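Local coordinates for uncharacterized protein (Exiguobacterium sibiricum, PDB 3B77) that is of unknown function but carries a bacterial pleckstrin-homology domain joined to long helices that probably serve in oligomerisation, at residues 21-31 against 42-51. Residues are numbered along the deposited sequence; the frame is centred on the assembly and turned at random.
Sequences YVLHEDGEKIY and CFTNLALVHL
The buried carboxylate of E28 ties T44, at a hairpin turn of this PH-domain sheet, to the loop that leads into strand 30-35. Its OE2 takes the hydroxyl of T44 at 2.5 Å (OG1 to OE2), on the anti side and 20° out of the carboxylate plane, while OE1 accepts L23 N. With CG anti to the backbone N (chi1 -170°) and the chain extended beyond it, E28 carries its carboxylate out to T44, the two side chains crossing at about a right angle; R65 gives OE2 a salt bridge. T44 OG1 also accepts from L46 N and A47 N, an ST turn and ST motif that shape the turn between strands 39-44 and 47-52. A valine at T44 would probably leave both amides without their acceptor and OE2 with one donor fewer. L46 CD1 lies against E28 CB. I30 and T44 form an antiparallel non-hydrogen-bonded pair; Y31 N reaches F43 O at 2.8 Å, and C42 SG packs on I30 CG1 at 3.7 Å. Just ahead of strand 30-35, N45 grips K29 twice: its N donates to K29 O, and its OD1 accepts K29 N at 2.9 Å, nearly straight but with the donor above the carbonyl plane.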
loop_
_atom_site.group_PDB
_atom_site.type_symbol
_atom_site.label_atom_id
_atom_site.label_comp_id
_atom_site.label_asym_id
_atom_site.label_seq_id
_atom_site.Cartn_x
_atom_site.Cartn_y
_atom_site.Cartn_z
ATOM N N TYR A 21 -62.657 -5.052 -5.933
ATOM C CA TYR A 21 -61.273 -4.609 -5.866
ATOM C C TYR A 21 -60.311 -5.670 -6.343
ATOM O O TYR A 21 -59.115 -5.443 -6.370
ATOM C CB TYR A 21 -60.950 -4.148 -4.444
ATOM C CG TYR A 21 -61.950 -3.124 -3.979
ATOM C CD1 TYR A 21 -61.849 -1.803 -4.383
ATOM C CD2 TYR A 21 -63.040 -3.489 -3.193
ATOM C CE1 TYR A 21 -62.780 -0.856 -3.990
ATOM C CE2 TYR A 21 -63.970 -2.551 -2.790
ATOM C CZ TYR A 21 -63.837 -1.232 -3.189
ATOM O OH TYR A 21 -64.757 -0.272 -2.805
ATOM N N VAL A 22 -60.831 -6.824 -6.734
ATOM C CA VAL A 22 -59.992 -7.888 -7.272
ATOM C C VAL A 22 -59.687 -7.529 -8.708
ATOM O O VAL A 22 -60.565 -7.033 -9.408
ATOM C CB VAL A 22 -60.677 -9.262 -7.173
ATOM C CG1 VAL A 22 -59.949 -10.292 -8.020
ATOM C CG2 VAL A 22 -60.729 -9.715 -5.712
ATOM N N LEU A 23 -58.436 -7.727 -9.124
ATOM C CA LEU A 23 -58.002 -7.382 -10.476
ATOM C C LEU A 23 -58.317 -8.522 -11.418
ATOM O O LEU A 23 -57.429 -9.207 -11.914
ATOM C CB LEU A 23 -56.508 -7.057 -10.514
ATOM C CG LEU A 23 -56.036 -6.020 -9.500
ATOM C CD1 LEU A 23 -54.559 -5.752 -9.662
ATOM C CD2 LEU A 23 -56.833 -4.752 -9.631
ATOM N N HIS A 24 -59.602 -8.708 -11.673
ATOM C CA HIS A 24 -60.068 -9.711 -12.617
ATOM C C HIS A 24 -59.420 -9.514 -13.976
ATOM O O HIS A 24 -59.190 -10.479 -14.704
ATOM C CB HIS A 24 -61.582 -9.612 -12.769
ATOM C CG HIS A 24 -62.315 -9.779 -11.479
ATOM N ND1 HIS A 24 -62.439 -10.998 -10.848
ATOM C CD2 HIS A 24 -62.919 -8.873 -10.676
ATOM C CE1 HIS A 24 -63.098 -10.837 -9.716
ATOM N NE2 HIS A 24 -63.405 -9.559 -9.589
ATOM N N GLU A 25 -59.142 -8.251 -14.307
ATOM C CA GLU A 25 -58.466 -7.878 -15.542
ATOM C C GLU A 25 -57.103 -8.569 -15.699
ATOM O O GLU A 25 -56.701 -8.902 -16.810
ATOM C CB GLU A 25 -58.293 -6.353 -15.609
ATOM C CG GLU A 25 -59.605 -5.550 -15.790
ATOM C CD GLU A 25 -60.280 -5.089 -14.484
ATOM O OE1 GLU A 25 -60.077 -5.695 -13.403
ATOM O OE2 GLU A 25 -61.035 -4.094 -14.565
ATOM N N ASP A 26 -56.406 -8.783 -14.584
ATOM C CA ASP A 26 -55.113 -9.477 -14.585
ATOM C C ASP A 26 -55.201 -10.933 -14.163
ATOM O O ASP A 26 -54.185 -11.528 -13.816
ATOM C CB ASP A 26 -54.120 -8.764 -13.675
ATOM C CG ASP A 26 -53.982 -7.308 -14.013
ATOM O OD1 ASP A 26 -54.919 -6.547 -13.705
ATOM O OD2 ASP A 26 -52.941 -6.930 -14.585
ATOM N N GLY A 27 -56.405 -11.505 -14.217
ATOM C CA GLY A 27 -56.621 -12.907 -13.885
ATOM C C GLY A 27 -56.519 -13.235 -12.400
ATOM O O GLY A 27 -56.319 -14.397 -12.017
ATOM N N GLU A 28 -56.671 -12.221 -11.560
ATOM C CA GLU A 28 -56.646 -12.423 -10.134
ATOM C C GLU A 28 -57.945 -13.115 -9.695
ATOM O O GLU A 28 -59.050 -12.705 -10.055
ATOM C CB GLU A 28 -56.460 -11.101 -9.398
ATOM C CG GLU A 28 -56.181 -11.306 -7.926
ATOM C CD GLU A 28 -56.070 -10.029 -7.172
ATOM O OE1 GLU A 28 -56.632 -9.035 -7.645
ATOM O OE2 GLU A 28 -55.453 -10.021 -6.078
ATOM N N LYS A 29 -57.788 -14.159 -8.890
ATOM C CA LYS A 29 -58.882 -15.025 -8.522
ATOM C C LYS A 29 -58.925 -15.189 -6.990
ATOM O O LYS A 29 -57.893 -15.334 -6.350
ATOM C CB LYS A 29 -58.676 -16.347 -9.272
ATOM C CG LYS A 29 -59.481 -17.530 -8.774
ATOM C CD LYS A 29 -59.404 -18.723 -9.734
ATOM C CE LYS A 29 -59.906 -19.989 -9.060
ATOM N NZ LYS A 29 -61.133 -19.714 -8.295
ATOM N N ILE A 30 -60.123 -15.138 -6.405
ATOM C CA ILE A 30 -60.293 -15.254 -4.942
ATOM C C ILE A 30 -60.304 -16.708 -4.538
ATOM O O ILE A 30 -61.058 -17.485 -5.096
ATOM C CB ILE A 30 -61.611 -14.656 -4.441
ATOM C CG1 ILE A 30 -61.770 -13.196 -4.870
ATOM C CG2 ILE A 30 -61.673 -14.733 -2.938
ATOM C CD1 ILE A 30 -63.126 -12.579 -4.524
ATOM N N TYR A 31 -59.458 -17.076 -3.580
ATOM C CA TYR A 31 -59.366 -18.451 -3.084
ATOM C C TYR A 31 -59.902 -18.621 -1.674
ATOM O O TYR A 31 -60.177 -19.734 -1.255
ATOM C CB TYR A 31 -57.927 -18.943 -3.137
ATOM C CG TYR A 31 -57.473 -19.323 -4.524
ATOM C CD1 TYR A 31 -56.916 -18.382 -5.363
ATOM C CD2 TYR A 31 -57.606 -20.631 -4.992
ATOM C CE1 TYR A 31 -56.500 -18.703 -6.627
ATOM C CE2 TYR A 31 -57.195 -20.966 -6.270
ATOM C CZ TYR A 31 -56.636 -19.986 -7.077
ATOM O OH TYR A 31 -56.202 -20.261 -8.347
ATOM N N CYS A 42 -59.761 -10.967 1.958
ATOM C CA CYS A 42 -59.850 -11.657 0.680
ATOM C C CYS A 42 -58.484 -12.135 0.266
ATOM O O CYS A 42 -57.603 -11.327 0.055
ATOM C CB CYS A 42 -60.391 -10.660 -0.336
ATOM S SG CYS A 42 -60.688 -11.258 -1.965
ATOM N N PHE A 43 -58.306 -13.453 0.201
ATOM C CA PHE A 43 -57.033 -14.066 -0.173
ATOM C C PHE A 43 -57.096 -14.524 -1.621
ATOM O O PHE A 43 -57.830 -15.439 -1.945
ATOM C CB PHE A 43 -56.720 -15.261 0.718
ATOM C CG PHE A 43 -56.530 -14.909 2.169
ATOM C CD1 PHE A 43 -57.624 -14.800 3.016
ATOM C CD2 PHE A 43 -55.268 -14.694 2.679
ATOM C CE1 PHE A 43 -57.451 -14.490 4.362
ATOM C CE2 PHE A 43 -55.077 -14.396 3.990
ATOM C CZ PHE A 43 -56.169 -14.287 4.852
ATOM N N THR A 44 -56.306 -13.878 -2.475
ATOM C CA THR A 44 -56.254 -14.200 -3.902
ATOM C C THR A 44 -54.905 -14.834 -4.219
ATOM O O THR A 44 -54.040 -14.963 -3.324
ATOM C CB THR A 44 -56.410 -12.936 -4.807
ATOM O OG1 THR A 44 -55.159 -12.252 -4.908
ATOM C CG2 THR A 44 -57.478 -11.984 -4.276
ATOM N N ASN A 45 -54.739 -15.228 -5.490
ATOM C CA ASN A 45 -53.481 -15.783 -5.963
ATOM C C ASN A 45 -52.345 -14.777 -5.944
ATOM O O ASN A 45 -51.192 -15.159 -5.845
ATOM C CB ASN A 45 -53.616 -16.370 -7.371
ATOM C CG ASN A 45 -54.161 -15.390 -8.358
ATOM O OD1 ASN A 45 -55.058 -14.621 -8.044
ATOM N ND2 ASN A 45 -53.636 -15.408 -9.553
ATOM N N LEU A 46 -52.670 -13.492 -6.002
ATOM C CA LEU A 46 -51.665 -12.450 -6.037
ATOM C C LEU A 46 -51.484 -11.671 -4.748
ATOM O O LEU A 46 -50.393 -11.135 -4.523
ATOM C CB LEU A 46 -51.995 -11.449 -7.137
ATOM C CG LEU A 46 -52.256 -11.994 -8.534
ATOM C CD1 LEU A 46 -52.858 -10.872 -9.396
ATOM C CD2 LEU A 46 -51.015 -12.651 -9.221
ATOM N N ALA A 47 -52.526 -11.568 -3.919
ATOM C CA ALA A 47 -52.493 -10.660 -2.762
ATOM C C ALA A 47 -53.545 -10.938 -1.712
ATOM O O ALA A 47 -54.477 -11.739 -1.937
ATOM C CB ALA A 47 -52.678 -9.212 -3.223
ATOM N N LEU A 48 -53.349 -10.275 -0.554
ATOM C CA LEU A 48 -54.372 -10.126 0.492
ATOM C C LEU A 48 -55.056 -8.730 0.282
ATOM O O LEU A 48 -54.426 -7.659 0.361
ATOM C CB LEU A 48 -53.791 -10.229 1.920
ATOM C CG LEU A 48 -54.735 -9.815 3.070
ATOM C CD1 LEU A 48 -55.995 -10.700 3.154
ATOM C CD2 LEU A 48 -53.986 -9.760 4.429
ATOM N N VAL A 49 -56.354 -8.777 -0.007
ATOM C CA VAL A 49 -57.161 -7.581 -0.168
ATOM C C VAL A 49 -57.977 -7.529 1.108
ATOM O O VAL A 49 -58.628 -8.483 1.460
ATOM C CB VAL A 49 -58.017 -7.657 -1.438
ATOM C CG1 VAL A 49 -58.942 -6.472 -1.550
ATOM C CG2 VAL A 49 -57.125 -7.760 -2.659
ATOM N N HIS A 50 -57.851 -6.428 1.836
ATOM C CA HIS A 50 -58.477 -6.265 3.128
ATOM C C HIS A 50 -59.219 -4.940 3.175
ATOM O O HIS A 50 -58.632 -3.871 2.964
ATOM C CB HIS A 50 -57.411 -6.292 4.211
ATOM C CG HIS A 50 -57.910 -5.929 5.570
ATOM N ND1 HIS A 50 -57.169 -5.169 6.452
ATOM C CD2 HIS A 50 -59.076 -6.211 6.199
ATOM C CE1 HIS A 50 -57.855 -5.014 7.572
ATOM N NE2 HIS A 50 -59.018 -5.628 7.440
ATOM N N LEU A 51 -60.522 -5.044 3.431
ATOM C CA LEU A 51 -61.398 -3.908 3.625
ATOM C C LEU A 51 -61.527 -3.712 5.144
ATOM O O LEU A 51 -62.229 -4.460 5.796
ATOM C CB LEU A 51 -62.759 -4.218 2.995
ATOM C CG LEU A 51 -62.891 -4.302 1.463
ATOM C CD1 LEU A 51 -61.969 -5.386 0.844
ATOM C CD2 LEU A 51 -64.342 -4.564 1.063
#